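Local coordinates for protein putative Xylose isomerase (Rhodospirillum rubrum, PDB 3QXB) that probably acts as a metal-dependent isomerase of the xylose isomerase-like TIM-barrel family, holding iron(III) and manganese(II) at the mouth of its barrel, at residues 210-215 / 238-243; 228-233 / 274-279; 132-137 / 178-183; 188-193 / 234-239; 51-56 / 88-93. All blocks are in the same frame, centred on the assembly; numbering follows the deposited sequence.

How the contacts relate
Contacts 1 and 5 join neighbouring strands of the eight-stranded parallel barrel and lie buried near its centre, where main-chain hydrogen bonds set the register and inward side chains meet: Leu211 of contact 1 packs on Gln53 and Phe90 of contact 5. Contact 3, at the mouth of the same barrel, shares the iron with contact 1, through Glu178 and Asp213. Contacts 2 and 4 belong to the helical layer outside. Both use helix 229-236, but contact 4 is small and apolar, whereas contact 2, farthest from the chain's centre, adds a salt bridge to its aromatic packing. Tyr243 and Leu210 of contact 1 reach out to contacts 2 and 4, respectively.

Contact 1 (210-215 / 238-243); sequences LLVDWG and PWIAAY. With FE (Fe (III) ion), chain E.
Trp239 makes the first link to strand 208-213: its carbonyl O accepts a hydrogen bond of 2.9 Å from Leu210 N. Its CB also meets the CD1 branch of Leu210 at 4.1 Å, while the indole turns away against Ala194 and Met197 of helix 190-200. Ile240 pairs with Leu210 in parallel fashion. With CG1 beside its backbone N (chi1 -63°), Ile240 lays that branch across Val212, CG1 to CG2 being 3.8 Å. Ala241 N then gives a hydrogen bond back to Leu210 O, 3.0 Å long and nearly in line with the C=O. Here the register slips: Ala242, not Ala241, pairs with Leu211, a beta bulge that leaves the buried Ala242 N without a partner. These two strands are the sixth and seventh of the closed eight-stranded barrel, and the 39° angle between their short segments is in keeping with the twist of the barrel sheet. Past the bulge, Ala242 O receives Val212 N at 3.0 Å and also lies close to the CA of Leu211. On the opposite face from Ile240 and Val212, Ala242 CB touches Leu211 CD1 at 4.0 Å. Tyr243 points to the outer layer again, its ring meeting the Trp214 indole obliquely, with planes 48° apart and Tyr243 CD2 3.7 Å from Trp214 NE1. Phe283 and Phe272 meet these rings edge-to-face, the first on Tyr243 and the second on Trp214. Between Val212 and Trp214, Asp213 divides its carboxylate. Asp213 OD2 binds the iron at 2.2 Å, alongside Glu178, His244 and Glu286. OD1 accepts from Gln246 NE2 and, on its anti side, from Gly215 N, capping helix 214-217.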
# COMPACT_ATOMS: atom_id res chain seq x y z
N LEU A 210 4.18 21.84 -6.83
CA LEU A 210 4.71 20.94 -5.84
C LEU A 210 3.76 20.87 -4.65
O LEU A 210 3.16 21.88 -4.26
CB LEU A 210 6.10 21.40 -5.36
CG LEU A 210 7.20 21.43 -6.43
CD1 LEU A 210 8.43 22.17 -5.91
CD2 LEU A 210 7.56 19.99 -6.84
N LEU A 211 3.59 19.66 -4.12
CA LEU A 211 3.07 19.47 -2.78
C LEU A 211 4.23 18.91 -1.97
O LEU A 211 4.81 17.92 -2.35
CB LEU A 211 1.83 18.56 -2.80
CG LEU A 211 1.24 18.19 -1.43
CD1 LEU A 211 -0.28 17.91 -1.55
CD2 LEU A 211 2.02 16.99 -0.81
N VAL A 212 4.64 19.59 -0.89
CA VAL A 212 5.84 19.17 -0.17
C VAL A 212 5.44 18.59 1.17
O VAL A 212 4.66 19.16 1.89
CB VAL A 212 6.83 20.31 -0.02
CG1 VAL A 212 7.97 19.97 0.96
CG2 VAL A 212 7.35 20.74 -1.41
N ASP A 213 5.95 17.39 1.45
CA ASP A 213 5.61 16.70 2.67
C ASP A 213 6.74 16.94 3.66
O ASP A 213 7.90 16.67 3.35
CB ASP A 213 5.47 15.21 2.37
CG ASP A 213 5.01 14.42 3.56
OD1 ASP A 213 5.42 14.77 4.69
OD2 ASP A 213 4.23 13.47 3.35
N TRP A 214 6.41 17.50 4.81
CA TRP A 214 7.44 17.93 5.77
C TRP A 214 8.34 16.74 6.18
O TRP A 214 9.54 16.91 6.39
CB TRP A 214 6.78 18.55 7.01
CG TRP A 214 6.44 19.99 6.88
CD1 TRP A 214 5.50 20.54 6.07
CD2 TRP A 214 7.04 21.08 7.60
NE1 TRP A 214 5.47 21.89 6.23
CE2 TRP A 214 6.40 22.26 7.16
CE3 TRP A 214 8.02 21.17 8.59
CZ2 TRP A 214 6.74 23.52 7.65
CZ3 TRP A 214 8.38 22.45 9.09
CH2 TRP A 214 7.72 23.60 8.62
N GLY A 215 7.79 15.54 6.22
CA GLY A 215 8.57 14.36 6.59
C GLY A 215 9.56 13.93 5.51
O GLY A 215 10.57 13.28 5.81
N PRO A 238 8.09 29.66 -5.07
CA PRO A 238 7.02 30.03 -6.00
C PRO A 238 6.14 28.85 -6.45
O PRO A 238 5.00 29.07 -6.86
CB PRO A 238 7.76 30.61 -7.22
CG PRO A 238 9.12 30.87 -6.78
CD PRO A 238 9.41 30.04 -5.58
N TRP A 239 6.66 27.63 -6.39
CA TRP A 239 5.95 26.47 -6.87
C TRP A 239 5.24 25.60 -5.84
O TRP A 239 4.52 24.69 -6.22
CB TRP A 239 6.90 25.59 -7.67
CG TRP A 239 7.50 26.24 -8.89
CD1 TRP A 239 6.85 26.69 -10.02
CD2 TRP A 239 8.88 26.49 -9.10
NE1 TRP A 239 7.76 27.22 -10.92
CE2 TRP A 239 9.02 27.10 -10.37
CE3 TRP A 239 10.03 26.24 -8.34
CZ2 TRP A 239 10.25 27.46 -10.89
CZ3 TRP A 239 11.27 26.61 -8.87
CH2 TRP A 239 11.37 27.22 -10.12
N ILE A 240 5.43 25.84 -4.54
CA ILE A 240 4.88 24.96 -3.51
C ILE A 240 3.47 25.45 -3.21
O ILE A 240 3.29 26.52 -2.62
CB ILE A 240 5.75 24.97 -2.24
CG1 ILE A 240 7.16 24.41 -2.52
CG2 ILE A 240 5.11 24.20 -1.14
CD1 ILE A 240 8.21 24.74 -1.39
N ALA A 241 2.46 24.71 -3.66
CA ALA A 241 1.05 25.15 -3.59
C ALA A 241 0.28 24.49 -2.45
O ALA A 241 -0.82 24.92 -2.11
CB ALA A 241 0.34 24.89 -4.90
N ALA A 242 0.83 23.43 -1.89
CA ALA A 242 0.22 22.70 -0.76
C ALA A 242 1.27 21.83 -0.05
O ALA A 242 2.35 21.57 -0.59
CB ALA A 242 -0.99 21.86 -1.24
N TYR A 243 0.94 21.40 1.17
CA TYR A 243 1.85 20.60 1.99
C TYR A 243 1.16 19.38 2.59
O TYR A 243 -0.06 19.36 2.76
CB TYR A 243 2.36 21.44 3.14
CG TYR A 243 3.11 22.69 2.75
CD1 TYR A 243 2.44 23.83 2.42
CD2 TYR A 243 4.51 22.73 2.78
CE1 TYR A 243 3.14 24.99 2.06
CE2 TYR A 243 5.20 23.88 2.43
CZ TYR A 243 4.51 25.02 2.06
OH TYR A 243 5.14 26.22 1.73
FE FE E . 2.91 12.76 1.74
O HOH W 1 3.75 10.60 1.84
O HOH W 2 1.63 11.63 0.23

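Contact 2 (228-233 / 274-279); sequences DMDHWM and DKYALT
Met233, a selenomethionine, lies over one face of the Tyr276 ring, and its chain runs in the opposite sense to the tyrosine. Its CG sits almost centrally above the ring, 3.6 Å from the centroid, a CH-pi contact. The bend at chi2 keeps SE above the same face, 4.9 Å from the Tyr276 centroid, a distant Met-aromatic contact, and the bend at chi3 brings Met233 CE to 3.7 Å from Tyr276 CG. Met233 CE also touches Leu278 CD2 at 3.9 Å. Lys275 CG covers the opposite face toward the rim, so the phenol is held between two side chains.

The polar part centres on one oxygen, Asp230 OD1, which lies in the plane of the Tyr276 ring at its edge. Tyr276 OH donates to it over a very short 2.5 Å. Lys275, fully extended, brings NZ to 2.8 Å from Asp230 OD1 in a salt bridge that arrives from above the carboxylate plane.

Helix 266-275 ends here in a Schellman motif, with Ala277 at C-prime. The contact thus ties the end of that helix to helix 229-236, and beneath both Met233 and Leu278 rest on Tyr243 of strand 240-245.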
# COMPACT_ATOMS: atom_id res chain seq x y z
N ASP A 228 15.84 20.61 5.77
CA ASP A 228 14.95 21.58 6.42
C ASP A 228 14.21 22.45 5.42
O ASP A 228 14.62 22.61 4.27
CB ASP A 228 15.68 22.45 7.43
CG ASP A 228 16.48 23.58 6.80
OD1 ASP A 228 16.77 23.53 5.60
OD2 ASP A 228 16.86 24.50 7.55
N MSE A 229 13.14 23.05 5.91
CA MSE A 229 12.15 23.61 5.02
C MSE A 229 12.57 24.94 4.44
O MSE A 229 12.12 25.26 3.37
CB MSE A 229 10.78 23.68 5.68
CG MSE A 229 10.14 22.31 5.88
SE MSE A 229 9.67 21.46 4.24
CE MSE A 229 8.33 22.71 3.69
N ASP A 230 13.47 25.68 5.11
CA ASP A 230 13.95 26.95 4.55
C ASP A 230 14.70 26.72 3.24
O ASP A 230 14.65 27.55 2.34
CB ASP A 230 14.86 27.73 5.52
CG ASP A 230 14.11 28.26 6.73
OD1 ASP A 230 13.02 28.86 6.59
OD2 ASP A 230 14.64 28.09 7.84
N HIS A 231 15.40 25.58 3.14
CA HIS A 231 16.11 25.24 1.92
C HIS A 231 15.10 24.98 0.79
O HIS A 231 15.35 25.29 -0.37
CB HIS A 231 17.01 24.02 2.15
CG HIS A 231 17.64 23.48 0.91
ND1 HIS A 231 18.62 24.17 0.23
CD2 HIS A 231 17.45 22.32 0.23
CE1 HIS A 231 18.98 23.47 -0.83
NE2 HIS A 231 18.29 22.34 -0.85
N TRP A 232 13.94 24.43 1.15
CA TRP A 232 12.89 24.16 0.16
C TRP A 232 12.30 25.49 -0.32
O TRP A 232 12.13 25.70 -1.53
CB TRP A 232 11.86 23.17 0.73
CG TRP A 232 12.36 21.78 0.53
CD1 TRP A 232 13.25 21.11 1.30
CD2 TRP A 232 12.04 20.91 -0.57
NE1 TRP A 232 13.51 19.87 0.76
CE2 TRP A 232 12.77 19.73 -0.39
CE3 TRP A 232 11.22 21.03 -1.70
CZ2 TRP A 232 12.69 18.66 -1.27
CZ3 TRP A 232 11.14 19.98 -2.59
CH2 TRP A 232 11.88 18.81 -2.38
N MSE A 233 12.05 26.43 0.59
CA MSE A 233 11.58 27.75 0.16
C MSE A 233 12.63 28.49 -0.68
O MSE A 233 12.29 29.14 -1.67
CB MSE A 233 11.14 28.60 1.35
CG MSE A 233 9.96 28.00 2.13
SE MSE A 233 8.47 27.46 1.04
CE MSE A 233 7.18 28.82 1.53
N ASP A 274 3.82 31.60 9.31
CA ASP A 274 3.88 33.06 9.47
C ASP A 274 5.11 33.66 8.80
O ASP A 274 5.06 34.80 8.27
CB ASP A 274 3.91 33.44 10.95
CG ASP A 274 2.59 33.15 11.66
OD1 ASP A 274 1.52 33.31 11.06
OD2 ASP A 274 2.66 32.78 12.85
N LYS A 275 6.23 32.94 8.86
CA LYS A 275 7.51 33.44 8.31
C LYS A 275 7.36 33.69 6.81
O LYS A 275 7.87 34.67 6.28
CB LYS A 275 8.66 32.46 8.61
CG LYS A 275 10.03 32.93 8.12
CD LYS A 275 11.11 31.85 8.32
CE LYS A 275 12.44 32.27 7.63
NZ LYS A 275 13.52 31.27 7.87
N TYR A 276 6.62 32.81 6.14
CA TYR A 276 6.51 32.87 4.69
C TYR A 276 5.19 33.48 4.19
O TYR A 276 4.90 33.43 3.01
CB TYR A 276 6.78 31.47 4.10
CG TYR A 276 8.24 31.10 4.23
CD1 TYR A 276 9.19 31.67 3.38
CD2 TYR A 276 8.68 30.25 5.24
CE1 TYR A 276 10.55 31.37 3.51
CE2 TYR A 276 10.03 29.95 5.38
CZ TYR A 276 10.95 30.51 4.51
OH TYR A 276 12.27 30.20 4.62
N ALA A 277 4.40 34.06 5.10
CA ALA A 277 3.15 34.71 4.74
C ALA A 277 2.23 33.78 3.93
O ALA A 277 1.63 34.20 2.95
CB ALA A 277 3.44 36.02 3.93
N LEU A 278 2.12 32.51 4.31
CA LEU A 278 1.33 31.59 3.51
C LEU A 278 -0.14 31.98 3.69
O LEU A 278 -0.50 32.61 4.70
CB LEU A 278 1.59 30.16 3.95
CG LEU A 278 3.02 29.62 3.81
CD1 LEU A 278 2.99 28.09 4.10
CD2 LEU A 278 3.59 29.91 2.45
N THR A 279 -0.98 31.61 2.73
CA THR A 279 -2.40 32.00 2.73
C THR A 279 -3.33 30.84 2.40
O THR A 279 -4.16 30.46 3.23
CB THR A 279 -2.68 33.09 1.70
OG1 THR A 279 -2.12 32.71 0.44
CG2 THR A 279 -2.06 34.44 2.16

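Contact 3 (132-137 / 178-183); sequences GMPFGS and EPVPLA. With FE (Fe (III) ion), chain E.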
# COMPACT_ATOMS: atom_id res chain seq x y z
N GLY A 132 -2.90 15.02 -7.62
CA GLY A 132 -1.47 14.85 -7.69
C GLY A 132 -0.97 13.53 -7.10
O GLY A 132 -1.76 12.72 -6.55
N MSE A 133 0.33 13.31 -7.23
CA MSE A 133 0.98 12.14 -6.72
C MSE A 133 2.50 12.33 -6.80
O MSE A 133 2.98 13.27 -7.46
CB MSE A 133 0.56 10.90 -7.54
CG MSE A 133 0.81 11.05 -9.06
SE MSE A 133 0.23 9.61 -10.22
CE MSE A 133 1.69 8.42 -9.88
N PRO A 134 3.26 11.44 -6.14
CA PRO A 134 4.69 11.36 -6.42
C PRO A 134 4.90 11.00 -7.88
O PRO A 134 4.05 10.37 -8.50
CB PRO A 134 5.20 10.25 -5.50
CG PRO A 134 4.09 10.06 -4.46
CD PRO A 134 2.83 10.50 -5.09
N PHE A 135 6.02 11.44 -8.42
CA PHE A 135 6.26 11.37 -9.84
C PHE A 135 6.47 9.95 -10.35
O PHE A 135 6.14 9.64 -11.49
CB PHE A 135 7.50 12.22 -10.17
CG PHE A 135 7.60 12.66 -11.60
CD1 PHE A 135 6.65 13.49 -12.15
CD2 PHE A 135 8.69 12.33 -12.35
CE1 PHE A 135 6.79 13.97 -13.43
CE2 PHE A 135 8.81 12.79 -13.65
CZ PHE A 135 7.87 13.59 -14.19
N GLY A 136 7.04 9.08 -9.52
CA GLY A 136 7.36 7.70 -9.94
C GLY A 136 8.71 7.26 -9.44
O GLY A 136 9.36 7.96 -8.65
N SER A 137 9.14 6.09 -9.88
CA SER A 137 10.28 5.45 -9.27
C SER A 137 11.13 4.68 -10.25
O SER A 137 10.61 3.93 -11.06
CB SER A 137 9.73 4.50 -8.19
OG SER A 137 10.75 3.89 -7.44
N GLU A 178 4.59 15.28 -5.72
CA GLU A 178 5.12 15.24 -4.36
C GLU A 178 6.53 14.70 -4.35
O GLU A 178 6.72 13.50 -4.63
CB GLU A 178 4.25 14.33 -3.45
CG GLU A 178 4.86 14.02 -2.12
CD GLU A 178 3.92 13.29 -1.17
OE1 GLU A 178 3.01 12.58 -1.63
OE2 GLU A 178 4.13 13.39 0.05
N PRO A 179 7.53 15.54 -4.03
CA PRO A 179 8.86 14.98 -3.92
C PRO A 179 9.01 13.98 -2.76
O PRO A 179 8.25 14.03 -1.77
CB PRO A 179 9.75 16.22 -3.69
CG PRO A 179 8.99 17.33 -4.33
CD PRO A 179 7.57 17.02 -3.97
N VAL A 180 9.98 13.09 -2.91
CA VAL A 180 10.14 11.97 -2.02
C VAL A 180 11.60 11.76 -1.57
O VAL A 180 12.53 12.09 -2.33
CB VAL A 180 9.69 10.67 -2.71
CG1 VAL A 180 8.18 10.69 -2.90
CG2 VAL A 180 10.42 10.55 -4.03
N PRO A 181 11.79 11.15 -0.37
CA PRO A 181 13.12 11.04 0.27
C PRO A 181 13.89 9.79 -0.16
O PRO A 181 14.47 9.11 0.69
CB PRO A 181 12.77 10.97 1.78
CG PRO A 181 11.45 10.25 1.83
CD PRO A 181 10.71 10.71 0.55
N LEU A 182 13.89 9.52 -1.46
CA LEU A 182 14.59 8.39 -2.05
C LEU A 182 15.46 8.91 -3.18
O LEU A 182 14.95 9.62 -4.03
CB LEU A 182 13.59 7.40 -2.62
CG LEU A 182 12.82 6.47 -1.65
CD1 LEU A 182 11.86 7.27 -0.79
CD2 LEU A 182 12.07 5.41 -2.47
N ALA A 183 16.75 8.55 -3.21
CA ALA A 183 17.67 8.86 -4.34
C ALA A 183 17.30 8.06 -5.62
O ALA A 183 17.68 8.44 -6.72
CB ALA A 183 19.12 8.58 -3.96
FE FE E . 2.91 12.76 1.74
O HOH W 3 7.96 12.30 -6.69
O HOH W 1 3.75 10.60 1.84
O HOH W 2 1.63 11.63 0.23
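At the metal-binding mouth of the TIM barrel, where the neighbouring strands 130-133 and 174-177 run out into loops, Pro134 lies side by side with Glu178, a ligand of the bound metal. The two side chains point the same way. Glu178 has CG opposite its backbone N (chi1 169°) and is extended beyond, which carries its carboxylate to the iron. The carboxylate binds through one oxygen: Glu178 OE2 is 2.2 Å from the iron, whereas Glu178 OE1 remains 3.4 Å from it. Asp213, His244 and Glu286 are the other protein ligands, and two waters join them; manganese has been observed at the same site. The proline ring flanks the second oxygen, with Pro134 CG 3.9 Å from Glu178 OE1, a purely carbon contact beside that oxygen. Pro134 CB touches Val180 CG1 at 4.0 Å, and Tyr96 of helix 93-96 packs on both residues.

The main chain fixes the base of the ligand. Glu178 N donates to Met133 O at 3.1 Å, although the donor stands well above the carbonyl plane, a skewed bond at the point where the strands part. Pro134 CA then touches Glu178 O in a CA-H...O contact of 3.5 Å, and water 3 bridges the next step, accepting from Phe135 N and donating to Glu178 O, each at 2.7 Å.

Contact 4 (188-193 / 234-239); sequences SSAADA and DLCQPW
Leu235 and Cys236, at the end of helix 229-236, face the first turn of helix 190-200 in the outer helical layer of the TIM barrel, and both side chains meet Ala190. Leu235 leans over the outer side of the turn: its CD1 branch reaches 3.8 Å from Ala191 N and lies 4.1 Å from the methyl CB of Ala190. Cys236 takes the inner side. With SG beside its own backbone N (chi1 -61°), the thiol is directed at the first turn of helix 190-200, where Cys236 SG comes within 3.1 Å of Ala190 O. The same sulfur rests on the Ala193 methyl, with Cys236 SG to Ala193 CB at 3.9 Å. Small alanines thus let the two helices approach closely, Ala190 and Leu235 having their CA atoms 6.2 Å apart. No hydrogen bond crosses the interface. Leu210 of strand 208-213 lies beneath it, touching both Ala193 and Cys236, and the Trp232 ring packs against Ala190 and Ala193.

The turn that receives these side chains is held by a capping box. Ser189 OG accepts from Asp192 N, and Asp192 OD2 accepts in return from Ser189 N, which stands above the carboxylate plane. That oxygen has a second donor: Ser188 N approaches along its anti lone pair, 2.9 Å from Asp192 OD2.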
# COMPACT_ATOMS: atom_id res chain seq x y z
N SER A 188 13.53 14.28 -5.72
CA SER A 188 13.83 13.95 -4.37
C SER A 188 14.22 15.20 -3.61
O SER A 188 13.54 15.60 -2.66
CB SER A 188 14.98 12.93 -4.37
OG SER A 188 15.34 12.57 -3.05
N SER A 189 15.32 15.83 -4.03
CA SER A 189 15.81 17.06 -3.40
C SER A 189 15.04 18.29 -3.86
O SER A 189 14.33 18.25 -4.86
CB SER A 189 17.29 17.28 -3.72
OG SER A 189 17.47 17.41 -5.12
N ALA A 190 15.20 19.37 -3.12
CA ALA A 190 14.67 20.67 -3.52
C ALA A 190 15.23 21.08 -4.91
O ALA A 190 14.47 21.58 -5.75
CB ALA A 190 14.98 21.75 -2.43
N ALA A 191 16.51 20.79 -5.17
CA ALA A 191 17.10 21.01 -6.51
C ALA A 191 16.45 20.18 -7.62
O ALA A 191 16.24 20.69 -8.72
CB ALA A 191 18.64 20.79 -6.51
N ASP A 192 16.12 18.90 -7.37
CA ASP A 192 15.32 18.12 -8.29
C ASP A 192 13.96 18.77 -8.54
O ASP A 192 13.51 18.94 -9.68
CB ASP A 192 15.04 16.71 -7.76
CG ASP A 192 16.27 15.82 -7.64
OD1 ASP A 192 17.30 16.04 -8.29
OD2 ASP A 192 16.16 14.81 -6.91
N ALA A 193 13.27 19.10 -7.46
CA ALA A 193 11.94 19.70 -7.59
C ALA A 193 11.99 21.02 -8.39
O ALA A 193 11.15 21.26 -9.25
CB ALA A 193 11.28 19.88 -6.23
N ASP A 234 13.91 28.39 -0.30
CA ASP A 234 14.96 29.07 -1.07
C ASP A 234 14.98 28.63 -2.54
O ASP A 234 15.11 29.44 -3.44
CB ASP A 234 16.34 28.84 -0.46
CG ASP A 234 16.50 29.51 0.91
OD1 ASP A 234 15.76 30.48 1.20
OD2 ASP A 234 17.36 29.04 1.70
N LEU A 235 14.82 27.34 -2.80
CA LEU A 235 14.93 26.85 -4.16
C LEU A 235 13.56 26.72 -4.88
O LEU A 235 13.49 26.76 -6.11
CB LEU A 235 15.69 25.51 -4.15
CG LEU A 235 17.16 25.53 -3.70
CD1 LEU A 235 17.76 24.20 -4.10
CD2 LEU A 235 18.00 26.75 -4.25
N CYS A 236 12.47 26.54 -4.12
CA CYS A 236 11.17 26.13 -4.69
C CYS A 236 9.94 26.96 -4.29
O CYS A 236 8.86 26.67 -4.76
CB CYS A 236 10.91 24.67 -4.34
SG CYS A 236 12.14 23.50 -4.98
N GLN A 237 10.08 27.98 -3.46
CA GLN A 237 8.91 28.67 -2.92
C GLN A 237 7.78 29.01 -3.92
O GLN A 237 6.62 28.69 -3.63
CB GLN A 237 9.28 29.95 -2.17
CG GLN A 237 8.00 30.64 -1.64
CD GLN A 237 8.23 31.73 -0.63
OE1 GLN A 237 9.35 32.15 -0.38
NE2 GLN A 237 7.15 32.18 -0.04
N PRO A 238 8.09 29.66 -5.07
CA PRO A 238 7.02 30.03 -6.00
C PRO A 238 6.14 28.85 -6.45
O PRO A 238 5.00 29.07 -6.86
CB PRO A 238 7.76 30.61 -7.22
CG PRO A 238 9.12 30.87 -6.78
CD PRO A 238 9.41 30.04 -5.58
N TRP A 239 6.66 27.63 -6.39
CA TRP A 239 5.95 26.47 -6.87
C TRP A 239 5.24 25.60 -5.84
O TRP A 239 4.52 24.69 -6.22
CB TRP A 239 6.90 25.59 -7.67
CG TRP A 239 7.50 26.24 -8.89
CD1 TRP A 239 6.85 26.69 -10.02
CD2 TRP A 239 8.88 26.49 -9.10
NE1 TRP A 239 7.76 27.22 -10.92
CE2 TRP A 239 9.02 27.10 -10.37
CE3 TRP A 239 10.03 26.24 -8.34
CZ2 TRP A 239 10.25 27.46 -10.89
CZ3 TRP A 239 11.27 26.61 -8.87
CH2 TRP A 239 11.37 27.22 -10.12

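Contact 5 (51-56 / 88-93); sequences YVQYTY and STFGGL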
# COMPACT_ATOMS: atom_id res chain seq x y z
N TYR A 51 -10.98 21.79 5.30
CA TYR A 51 -10.20 21.44 4.11
C TYR A 51 -9.72 19.98 4.09
O TYR A 51 -9.08 19.48 5.02
CB TYR A 51 -9.07 22.43 3.93
CG TYR A 51 -9.61 23.85 3.94
CD1 TYR A 51 -10.32 24.36 2.86
CD2 TYR A 51 -9.46 24.67 5.06
CE1 TYR A 51 -10.84 25.69 2.88
CE2 TYR A 51 -9.98 25.98 5.08
CZ TYR A 51 -10.66 26.47 3.98
OH TYR A 51 -11.15 27.76 4.01
N VAL A 52 -10.04 19.32 2.99
CA VAL A 52 -9.85 17.91 2.87
C VAL A 52 -9.07 17.55 1.60
O VAL A 52 -9.29 18.15 0.55
CB VAL A 52 -11.21 17.24 2.82
CG1 VAL A 52 -11.06 15.75 2.55
CG2 VAL A 52 -12.05 17.53 4.10
N GLN A 53 -8.17 16.58 1.70
CA GLN A 53 -7.56 15.95 0.53
C GLN A 53 -8.00 14.51 0.51
O GLN A 53 -7.75 13.74 1.46
CB GLN A 53 -6.03 16.05 0.56
CG GLN A 53 -5.38 15.64 -0.68
CD GLN A 53 -3.91 15.96 -0.70
OE1 GLN A 53 -3.12 15.40 0.08
NE2 GLN A 53 -3.52 16.87 -1.61
N TYR A 54 -8.71 14.16 -0.56
CA TYR A 54 -9.27 12.84 -0.70
C TYR A 54 -8.17 11.94 -1.22
O TYR A 54 -7.38 12.37 -2.03
CB TYR A 54 -10.42 12.92 -1.69
CG TYR A 54 -11.15 11.62 -2.01
CD1 TYR A 54 -12.22 11.18 -1.22
CD2 TYR A 54 -10.82 10.89 -3.12
CE1 TYR A 54 -12.91 9.99 -1.53
CE2 TYR A 54 -11.52 9.74 -3.44
CZ TYR A 54 -12.55 9.29 -2.64
OH TYR A 54 -13.21 8.09 -3.01
N THR A 55 -8.08 10.70 -0.72
CA THR A 55 -7.01 9.78 -1.13
C THR A 55 -7.50 8.73 -2.16
O THR A 55 -8.61 8.20 -2.04
CB THR A 55 -6.38 9.05 0.10
OG1 THR A 55 -5.35 8.14 -0.32
CG2 THR A 55 -7.44 8.26 0.92
N TYR A 56 -6.68 8.43 -3.16
CA TYR A 56 -6.98 7.32 -4.10
C TYR A 56 -7.19 5.98 -3.35
O TYR A 56 -7.81 5.08 -3.87
CB TYR A 56 -5.85 7.10 -5.06
CG TYR A 56 -5.45 8.24 -6.02
CD1 TYR A 56 -6.06 9.50 -5.99
CD2 TYR A 56 -4.42 8.05 -6.90
CE1 TYR A 56 -5.63 10.50 -6.86
CE2 TYR A 56 -3.97 9.06 -7.74
CZ TYR A 56 -4.56 10.26 -7.73
OH TYR A 56 -4.13 11.25 -8.64
N SER A 88 -8.45 18.65 -3.29
CA SER A 88 -7.71 17.83 -4.21
C SER A 88 -7.89 16.40 -3.84
O SER A 88 -8.34 16.08 -2.74
CB SER A 88 -6.21 18.13 -4.19
OG SER A 88 -5.71 18.14 -2.86
N THR A 89 -7.57 15.54 -4.78
CA THR A 89 -7.45 14.12 -4.59
C THR A 89 -5.98 13.89 -4.71
O THR A 89 -5.24 14.73 -5.25
CB THR A 89 -8.19 13.25 -5.67
OG1 THR A 89 -7.69 13.54 -6.98
CG2 THR A 89 -9.73 13.45 -5.61
N PHE A 90 -5.51 12.77 -4.17
CA PHE A 90 -4.08 12.50 -4.13
C PHE A 90 -3.80 11.02 -3.99
O PHE A 90 -4.50 10.33 -3.28
CB PHE A 90 -3.43 13.23 -2.96
CG PHE A 90 -2.03 13.73 -3.29
CD1 PHE A 90 -1.87 14.96 -3.90
CD2 PHE A 90 -0.89 12.97 -3.02
CE1 PHE A 90 -0.62 15.41 -4.27
CE2 PHE A 90 0.35 13.43 -3.38
CZ PHE A 90 0.49 14.65 -3.97
N GLY A 91 -2.70 10.58 -4.61
CA GLY A 91 -2.17 9.21 -4.47
C GLY A 91 -1.91 8.81 -3.03
O GLY A 91 -1.51 9.65 -2.18
N GLY A 92 -2.14 7.53 -2.78
CA GLY A 92 -1.87 6.91 -1.49
C GLY A 92 -0.98 5.70 -1.69
O GLY A 92 -0.15 5.65 -2.63
N LEU A 93 -1.10 4.73 -0.77
CA LEU A 93 -0.16 3.59 -0.76
C LEU A 93 -0.37 2.63 -1.90
O LEU A 93 0.61 2.11 -2.41
CB LEU A 93 -0.12 2.86 0.63
CG LEU A 93 0.26 3.85 1.79
CD1 LEU A 93 0.49 3.17 3.17
CD2 LEU A 93 1.48 4.82 1.50
O HOH W 4 -3.31 10.18 -0.18
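Gln53 reaches across from strand 51-55 to Ser88 and Phe90 on the barrel-interior face of strand 85-90. Its CB starts 4.0 Å from Ser88 OG. As CG lies opposite the backbone N (chi1 -171°) and the chain stays extended, the next carbon passes closer, with Gln53 CG 3.3 Å from Ser88 OG. Gln53 CD then meets the CB of Phe90 at 3.6 Å, and the amide settles obliquely by the phenyl ring, their planes 25° apart. At the tip, Gln53 NE2 donates to Ser88 OG at 2.8 Å, almost within the amide plane, while also lying 3.4 Å from Phe90 CD1. OE1 turns to His244 NE2 and Asn25 ND2.

Behind this side chain, the two strands of a beta-alpha-beta unit are joined by the hydrogen bonds of a parallel pair: Tyr54 N to Ser88 O, a weak one from Phe90 N to Tyr54 O, and Tyr56 N to Phe90 O. Beyond the strand end, the Tyr56 ring lies against the turning chain, with Gly91 CA over one face at 3.7 Å from the centroid. Water 4 links Thr55 OG1 to Gly91 O, to which it donates.

Phe90 meets His244 edge-to-face, so both partners of this contact press on that metal ligand. Because OE1 of Gln53 can only accept, His244 NE2 would carry the hydrogen, leaving ND1 for the iron; Gln53 thus probably acts as a second-shell residue that orients the imidazole.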